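Local coordinates for cystathionine beta-lyase family protein, YNBB B.subtilis ortholog (PDB 3HVY) that probably acts as a pyridoxal-phosphate-dependent lyase of the methionine gamma-lyase family, with sulfur-containing amino acids as its likely substrates, at residues G285-R288 with S289-G293; K51-E55 with E56-E60; I203-I206 with R207-N210; K192-R195 with I196-A200. All coordinates share one frame; numbering follows the deposited sequence.

Contact 1: G285-R288 with S289-G293; sequences GVMR and SLYEG
V286 and L290 touch at the opening turn of helix 287-317, where methyl CG2 of V286 is the first bump, set against CG and CD1 of L290 (3.7 Å from CG2 to CD1), and the two side chains slant across one another. The second bump belongs to M287, a selenomethionine. Bends at chi2 and chi3, both -51°, fold its flexible chain back along the helix, carrying CE to 3.8 Å from CE2 of Y291, while SE stays near CD1 of L290. An unbranched, pliable side chain suits this hollow between a leucine and a tyrosine. L79 of helix 74-87 packs on M287, L290 and Y291, and the hydroxyl of Y291 bonds to the backbone O of G75. R288 leads off elsewhere, its NH2 bonded to the backbone O of N65 in the third subunit. The Y291 ring brings its edge, at CD2, to 3.2 Å from M287 O, the oxygen that also receives Y291 N. S289 suits the helix start because its short hydroxyl turns back on the chain: with chi1 at 76°, OG donates to V286 O at 2.8 Å. That oxygen also takes L290 N at 3.1 Å, and a water accepting from S289 N donates to G285 O at 2.8 Å.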
# COMPACT_ATOMS: atom_id res chain seq x y z
N GLY D 285 -2.58 -5.90 1.48
CA GLY D 285 -1.13 -5.95 1.42
C GLY D 285 -0.42 -5.85 2.78
O GLY D 285 0.78 -5.66 2.83
N VAL D 286 -1.14 -5.98 3.89
CA VAL D 286 -0.50 -5.87 5.21
C VAL D 286 0.24 -7.12 5.71
O VAL D 286 0.87 -7.07 6.77
CB VAL D 286 -1.49 -5.39 6.31
CG1 VAL D 286 -2.20 -4.15 5.82
CG2 VAL D 286 -2.50 -6.51 6.75
N MSE D 287 0.20 -8.23 4.98
CA MSE D 287 0.66 -9.49 5.58
C MSE D 287 2.15 -9.46 5.97
O MSE D 287 2.50 -9.87 7.09
CB MSE D 287 0.33 -10.70 4.70
CG MSE D 287 -1.17 -10.95 4.45
SE MSE D 287 -2.28 -10.99 6.08
CE MSE D 287 -1.19 -12.24 7.01
N ARG D 288 3.05 -8.97 5.11
CA ARG D 288 4.46 -8.94 5.51
C ARG D 288 4.63 -8.22 6.87
O ARG D 288 5.30 -8.69 7.75
CB ARG D 288 5.31 -8.28 4.42
CG ARG D 288 6.78 -8.25 4.69
CD ARG D 288 7.60 -7.51 3.60
NE ARG D 288 7.65 -8.30 2.36
CZ ARG D 288 6.97 -8.02 1.25
NH1 ARG D 288 6.22 -6.93 1.16
NH2 ARG D 288 7.06 -8.80 0.20
N SER D 289 3.97 -7.08 7.04
CA SER D 289 4.15 -6.30 8.25
C SER D 289 3.61 -7.04 9.47
O SER D 289 4.18 -6.92 10.56
CB SER D 289 3.52 -4.92 8.07
OG SER D 289 2.09 -5.00 8.17
N LEU D 290 2.54 -7.82 9.30
CA LEU D 290 1.97 -8.56 10.44
C LEU D 290 2.88 -9.71 10.85
O LEU D 290 3.08 -9.94 12.04
CB LEU D 290 0.55 -9.09 10.14
CG LEU D 290 -0.55 -8.05 9.89
CD1 LEU D 290 -1.93 -8.70 9.64
CD2 LEU D 290 -0.53 -7.04 11.10
N TYR D 291 3.49 -10.39 9.88
CA TYR D 291 4.43 -11.45 10.18
C TYR D 291 5.69 -10.89 10.82
O TYR D 291 6.17 -11.40 11.82
CB TYR D 291 4.85 -12.22 8.90
CG TYR D 291 3.87 -13.30 8.39
CD1 TYR D 291 3.83 -14.56 8.98
CD2 TYR D 291 3.03 -13.06 7.31
CE1 TYR D 291 2.99 -15.53 8.52
CE2 TYR D 291 2.18 -14.02 6.85
CZ TYR D 291 2.15 -15.27 7.45
OH TYR D 291 1.28 -16.26 7.03
N GLU D 292 6.29 -9.87 10.19
CA GLU D 292 7.49 -9.31 10.75
C GLU D 292 7.22 -8.75 12.13
O GLU D 292 8.02 -8.88 13.00
CB GLU D 292 8.07 -8.20 9.85
CG GLU D 292 9.42 -7.74 10.41
CD GLU D 292 10.21 -6.78 9.54
OE1 GLU D 292 9.69 -6.34 8.49
OE2 GLU D 292 11.38 -6.49 9.91
N GLY D 293 6.08 -8.08 12.31
CA GLY D 293 5.71 -7.56 13.57
C GLY D 293 5.61 -8.63 14.63
O GLY D 293 6.08 -8.43 15.78
O HOH W 1 2.91 -5.53 4.71

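Contact 2: K51-E55 with E56-E60; sequences KAFQE and ERISE
From A52 to E56 the backbone closes helix 18-55, E56 N on A52 O at 3.1 Å, before R57 turns to a positive phi of 50°. Beyond that turn, I58 swings back over the helix and meets F53: its CB stands 3.9 Å from CD2 of the phenylalanine, with CG1 and CG2 close behind, and the two side chains pass each other at a slant. CG1, anti to the carbonyl carbon of I58, also comes to 3.5 Å from F53 O. This is a Schellman motif: I58 N reaches back to F53 O at 3.2 Å in a nearly straight bond (172°), and R57 N bonds to Q54 O at 3.1 Å from above the carbonyl plane. The apolar pair joining the last turn to the residue after the positive phi is a regular companion of that motif, and the two residues suit it because the flat ring and the branched chain give apolar surface to a buried site, where L294 and Y291 of helix 287-317 lie against F53 and I58, respectively. The polar residues face other ways. E56, bent at chi2 (61°), sends OE2 to a salt bridge with R81 and a bond with S78 on helix 74-87, whereas E55 accepts from N85, one of the residues of the sodium site. Q54, long enough to reach across the subunit boundary, bonds through OE1 to the hydroxyl of Y14 of the second subunit.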
# COMPACT_ATOMS: atom_id res chain seq x y z
N LYS D 51 9.90 -21.05 16.07
CA LYS D 51 9.45 -22.42 15.77
C LYS D 51 8.10 -22.44 15.06
O LYS D 51 7.86 -23.24 14.18
CB LYS D 51 9.30 -23.26 17.04
CG LYS D 51 10.57 -23.63 17.75
CD LYS D 51 10.34 -24.76 18.77
CE LYS D 51 9.18 -24.49 19.72
NZ LYS D 51 9.04 -25.57 20.76
N ALA D 52 7.17 -21.59 15.51
CA ALA D 52 5.84 -21.50 14.91
C ALA D 52 5.97 -21.10 13.39
O ALA D 52 5.34 -21.71 12.50
CB ALA D 52 4.98 -20.52 15.70
N PHE D 53 6.83 -20.13 13.09
CA PHE D 53 7.07 -19.75 11.70
C PHE D 53 7.54 -20.96 10.87
O PHE D 53 7.03 -21.26 9.79
CB PHE D 53 8.13 -18.65 11.63
CG PHE D 53 7.58 -17.22 11.65
CD1 PHE D 53 7.13 -16.64 12.82
CD2 PHE D 53 7.57 -16.46 10.50
CE1 PHE D 53 6.65 -15.35 12.84
CE2 PHE D 53 7.09 -15.16 10.48
CZ PHE D 53 6.62 -14.60 11.65
N GLN D 54 8.53 -21.65 11.41
CA GLN D 54 9.18 -22.77 10.72
C GLN D 54 8.26 -23.96 10.60
O GLN D 54 8.25 -24.59 9.56
CB GLN D 54 10.47 -23.12 11.46
CG GLN D 54 11.43 -21.91 11.51
CD GLN D 54 12.80 -22.32 11.99
OE1 GLN D 54 12.91 -23.26 12.78
NE2 GLN D 54 13.83 -21.62 11.53
N GLU D 55 7.41 -24.20 11.60
CA GLU D 55 6.47 -25.31 11.49
C GLU D 55 5.36 -25.02 10.47
O GLU D 55 4.85 -25.93 9.86
CB GLU D 55 5.92 -25.71 12.86
CG GLU D 55 7.05 -26.33 13.75
CD GLU D 55 6.73 -26.46 15.24
OE1 GLU D 55 5.61 -26.12 15.68
OE2 GLU D 55 7.64 -26.91 15.98
N GLU D 56 5.05 -23.76 10.22
CA GLU D 56 4.09 -23.44 9.19
C GLU D 56 4.76 -23.20 7.82
O GLU D 56 4.09 -22.88 6.85
CB GLU D 56 3.22 -22.24 9.64
CG GLU D 56 2.09 -21.80 8.67
CD GLU D 56 1.02 -22.87 8.39
OE1 GLU D 56 0.88 -23.81 9.21
OE2 GLU D 56 0.31 -22.73 7.35
N ARG D 57 6.06 -23.40 7.74
CA ARG D 57 6.81 -23.18 6.52
C ARG D 57 6.54 -21.80 5.87
O ARG D 57 6.29 -21.67 4.67
CB ARG D 57 6.59 -24.32 5.53
CG ARG D 57 6.98 -25.67 6.04
CD ARG D 57 6.73 -26.75 5.00
NE ARG D 57 7.77 -27.76 5.13
CZ ARG D 57 8.76 -27.99 4.25
NH1 ARG D 57 8.86 -27.33 3.10
NH2 ARG D 57 9.64 -28.94 4.53
N ILE D 58 6.63 -20.76 6.67
CA ILE D 58 6.43 -19.44 6.15
C ILE D 58 7.49 -19.15 5.10
O ILE D 58 8.66 -19.50 5.29
CB ILE D 58 6.39 -18.41 7.29
CG1 ILE D 58 5.18 -18.72 8.20
CG2 ILE D 58 6.34 -17.00 6.75
CD1 ILE D 58 3.81 -18.77 7.51
N SER D 59 7.05 -18.59 3.97
CA SER D 59 7.92 -18.17 2.89
C SER D 59 7.48 -16.84 2.32
O SER D 59 6.42 -16.27 2.72
CB SER D 59 7.93 -19.21 1.77
OG SER D 59 6.66 -19.28 1.25
N GLU D 60 8.26 -16.35 1.35
CA GLU D 60 7.91 -15.09 0.65
C GLU D 60 6.49 -15.15 0.06
O GLU D 60 5.77 -14.15 0.07
CB GLU D 60 8.98 -14.70 -0.39

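Contact 3: I203-I206 with R207-N210; sequences IKSI and REVN
From I203 to N210 the chain leaves helix 196-207: R207 N still makes a full helical bond to I203 O at 2.8 Å, after which two bonds span only three residues. E208 N reaches S205 O at 3.2 Å from above the carbonyl plane, and V209 N comes to I206 O at 3.0 Å, again from above the plane. I206 O accepts a second time, across four residues, from N210 N at 3.1 Å, which lies in its plane. Among the side chains R207 does most of the work. Its CG lies alongside CG2 of I203, both side chains pointing the same way, and CG also comes to 3.3 Å from I203 O. A bend at chi2 (-47°) then turns the guanidinium toward the loop, where NH1 donates to N210 O at 3.0 Å with the acceptor in the guanidinium plane. CG2 of I206 lies obliquely beside the same group. Arginine suits this place because its aliphatic stem can pack on I203 while its end carries several donors: NH1 also bonds to V213 O, and NH2 forms a salt bridge with D236. The R207 side chain also touches V215 of strand 214-218. On the more exposed side a water links OG of S205 to OE1 of E208, and that oxygen is paired with K168 of helix 164-173. The guanidinium thus ties loop oxygens N210 O and V213 O together while D236 probably balances its charge; a positive group near a helix C-terminus is probably favourable as well, whereas E208 would be disfavoured there, its charge probably balanced by K168.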
# COMPACT_ATOMS: atom_id res chain seq x y z
N ILE D 203 -9.08 -20.46 36.94
CA ILE D 203 -9.70 -21.37 35.98
C ILE D 203 -9.85 -22.76 36.60
O ILE D 203 -10.90 -23.37 36.47
CB ILE D 203 -8.95 -21.42 34.63
CG1 ILE D 203 -9.03 -20.04 33.96
CG2 ILE D 203 -9.56 -22.49 33.73
CD1 ILE D 203 -8.36 -19.88 32.59
N LYS D 204 -8.80 -23.21 37.28
CA LYS D 204 -8.80 -24.49 37.99
C LYS D 204 -9.95 -24.51 38.98
O LYS D 204 -10.63 -25.52 39.11
CB LYS D 204 -7.44 -24.68 38.68
CG LYS D 204 -7.12 -26.05 39.12
CD LYS D 204 -5.65 -26.27 39.48
CE LYS D 204 -5.53 -27.64 40.24
NZ LYS D 204 -4.12 -28.13 40.51
N SER D 205 -10.23 -23.41 39.66
CA SER D 205 -11.40 -23.36 40.54
C SER D 205 -12.70 -23.44 39.79
O SER D 205 -13.64 -24.08 40.27
CB SER D 205 -11.44 -22.08 41.37
OG SER D 205 -10.41 -22.08 42.32
N ILE D 206 -12.81 -22.71 38.68
CA ILE D 206 -14.01 -22.78 37.87
C ILE D 206 -14.24 -24.24 37.43
O ILE D 206 -15.35 -24.74 37.52
CB ILE D 206 -13.94 -21.83 36.65
CG1 ILE D 206 -14.07 -20.37 37.12
CG2 ILE D 206 -15.05 -22.13 35.57
CD1 ILE D 206 -13.54 -19.38 36.10
N ARG D 207 -13.17 -24.91 37.01
CA ARG D 207 -13.31 -26.26 36.50
C ARG D 207 -13.64 -27.31 37.56
O ARG D 207 -13.96 -28.44 37.22
CB ARG D 207 -12.09 -26.67 35.70
CG ARG D 207 -11.86 -25.82 34.46
CD ARG D 207 -13.13 -25.62 33.63
NE ARG D 207 -12.87 -24.91 32.37
CZ ARG D 207 -13.80 -24.30 31.64
NH1 ARG D 207 -15.06 -24.26 32.01
NH2 ARG D 207 -13.46 -23.70 30.52
N GLU D 208 -13.62 -26.92 38.83
CA GLU D 208 -14.07 -27.81 39.90
C GLU D 208 -15.60 -27.96 39.88
O GLU D 208 -16.13 -28.92 40.40
CB GLU D 208 -13.61 -27.27 41.27
CG GLU D 208 -12.11 -27.43 41.51
CD GLU D 208 -11.61 -26.73 42.78
OE1 GLU D 208 -12.34 -25.88 43.36
OE2 GLU D 208 -10.47 -27.02 43.18
N VAL D 209 -16.29 -26.99 39.30
CA VAL D 209 -17.74 -27.01 39.29
C VAL D 209 -18.34 -27.13 37.89
O VAL D 209 -19.44 -27.60 37.74
CB VAL D 209 -18.29 -25.72 39.93
CG1 VAL D 209 -19.86 -25.68 39.91
CG2 VAL D 209 -17.82 -25.64 41.35
N ASN D 210 -17.62 -26.68 36.87
CA ASN D 210 -18.21 -26.56 35.55
C ASN D 210 -17.14 -26.54 34.48
O ASN D 210 -16.41 -25.57 34.36
CB ASN D 210 -19.05 -25.26 35.49
CG ASN D 210 -19.80 -25.08 34.18
OD1 ASN D 210 -19.38 -25.54 33.12
ND2 ASN D 210 -20.93 -24.40 34.24
O HOH W 2 -11.26 -23.24 44.65

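Contact 4: K192-R195 with I196-A200; sequences KSLR and IAEIA
R195 N donates to OE1 of E198 at 2.8 Å, a straight bond (168°) that uses the anti lone pair of the carboxylate, and I199 N closes the first helical turn on R195 O at 2.9 Å. Glutamate suits the third helical position because its chain, extended beyond CG, is long enough to reach back to the backbone that precedes the helix, and its negative charge probably interacts well with the positive end of the helix. A water near the same OE1 donates to S193 O at 2.9 Å. The R195 chain bends at chi2 and chi3 and leads its guanidinium away, NH1 bonding to the backbone O of R330; E226 supplies a carboxylate to I196 N, at the beginning of the helix. Apolar contacts lie around L194. Its CD1 meets CG1 of I199 at 3.8 Å, and its CD2 covers CB of E198, also at 3.8 Å, so one branched leucine packs beside two successive helix residues. CG1 of I199, anti to the carbonyl carbon (chi1 -65°), is thereby directed back at the loop. The whole is typical of a helix N-terminus with R195 as N-cap: E198 accepts the N-cap N-H, as the glutamate of a capping box does, though arginine cannot return the bond from its side chain, and L194 with I199, just before the cap and four beyond it, make a hydrophobic staple starting helix 196-207.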
# COMPACT_ATOMS: atom_id res chain seq x y z
N LYS D 192 -2.76 -4.51 40.94
CA LYS D 192 -1.89 -5.21 40.00
C LYS D 192 -2.68 -6.11 39.02
O LYS D 192 -3.64 -6.78 39.39
CB LYS D 192 -0.89 -6.05 40.76
CG LYS D 192 0.14 -5.21 41.54
CD LYS D 192 1.26 -6.04 42.18
CE LYS D 192 0.79 -6.83 43.40
NZ LYS D 192 1.62 -8.05 43.49
N SER D 193 -2.26 -6.08 37.76
CA SER D 193 -2.83 -6.91 36.71
C SER D 193 -2.62 -8.37 37.06
O SER D 193 -1.68 -8.72 37.76
CB SER D 193 -2.17 -6.57 35.40
OG SER D 193 -2.44 -5.22 35.01
N LEU D 194 -3.53 -9.21 36.57
CA LEU D 194 -3.57 -10.62 36.94
C LEU D 194 -2.52 -11.43 36.23
O LEU D 194 -2.50 -11.49 35.00
CB LEU D 194 -4.91 -11.24 36.56
CG LEU D 194 -6.09 -11.31 37.47
CD1 LEU D 194 -7.07 -12.19 36.69
CD2 LEU D 194 -5.73 -11.91 38.85
N ARG D 195 -1.65 -12.07 36.98
CA ARG D 195 -0.59 -12.90 36.38
C ARG D 195 -1.13 -14.24 35.83
O ARG D 195 -2.15 -14.76 36.26
CB ARG D 195 0.44 -13.19 37.46
CG ARG D 195 1.16 -11.96 38.02
CD ARG D 195 2.47 -11.85 37.33
NE ARG D 195 3.35 -12.90 37.86
CZ ARG D 195 4.50 -13.27 37.30
NH1 ARG D 195 4.95 -12.71 36.20
NH2 ARG D 195 5.22 -14.22 37.88
N ILE D 196 -0.37 -14.87 34.94
CA ILE D 196 -0.84 -16.09 34.37
C ILE D 196 -1.09 -17.16 35.42
O ILE D 196 -2.08 -17.91 35.32
CB ILE D 196 0.12 -16.63 33.27
CG1 ILE D 196 0.15 -15.69 32.06
CG2 ILE D 196 -0.24 -18.09 32.94
CD1 ILE D 196 -1.16 -15.57 31.28
N ALA D 197 -0.24 -17.23 36.44
CA ALA D 197 -0.43 -18.23 37.53
C ALA D 197 -1.69 -17.96 38.31
O ALA D 197 -2.33 -18.90 38.81
CB ALA D 197 0.81 -18.32 38.48
N GLU D 198 -2.07 -16.69 38.43
CA GLU D 198 -3.34 -16.35 39.05
C GLU D 198 -4.53 -16.74 38.22
O GLU D 198 -5.53 -17.25 38.73
CB GLU D 198 -3.41 -14.88 39.37
CG GLU D 198 -2.41 -14.52 40.42
CD GLU D 198 -2.22 -13.04 40.65
OE1 GLU D 198 -1.99 -12.21 39.73
OE2 GLU D 198 -2.21 -12.71 41.83
N ILE D 199 -4.43 -16.49 36.92
CA ILE D 199 -5.48 -16.90 35.98
C ILE D 199 -5.60 -18.42 36.01
O ILE D 199 -6.72 -18.95 36.02
CB ILE D 199 -5.22 -16.37 34.55
CG1 ILE D 199 -5.28 -14.82 34.55
CG2 ILE D 199 -6.22 -16.99 33.58
CD1 ILE D 199 -4.76 -14.17 33.29
N ALA D 200 -4.46 -19.12 36.07
CA ALA D 200 -4.49 -20.58 36.14
C ALA D 200 -5.31 -21.11 37.30
O ALA D 200 -6.09 -22.05 37.14
CB ALA D 200 -3.06 -21.16 36.20
O HOH W 3 -1.66 -9.79 40.44

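Along the chain the order is contact 2, contact 4, contact 3, contact 1, and they form two pairs. Contacts 4 and 3 are the start and the end of helix 196-207, which joins strands 177-183 and 214-218 of the seven-stranded mixed sheet; their centres lie about 16 Å apart. Contacts 2 and 1, about 14 Å apart between centres, are the end of helix 18-55 and the start of helix 287-317, distant in sequence but touching: CE1 of Y291 is 3.5 Å from CD1 of I58. Both touch the second subunit, which places this pair at a subunit boundary, whereas no other chain of the four-chain assembly touches contacts 3 and 4. The pairs stand about 30 to 38 Å apart between centres.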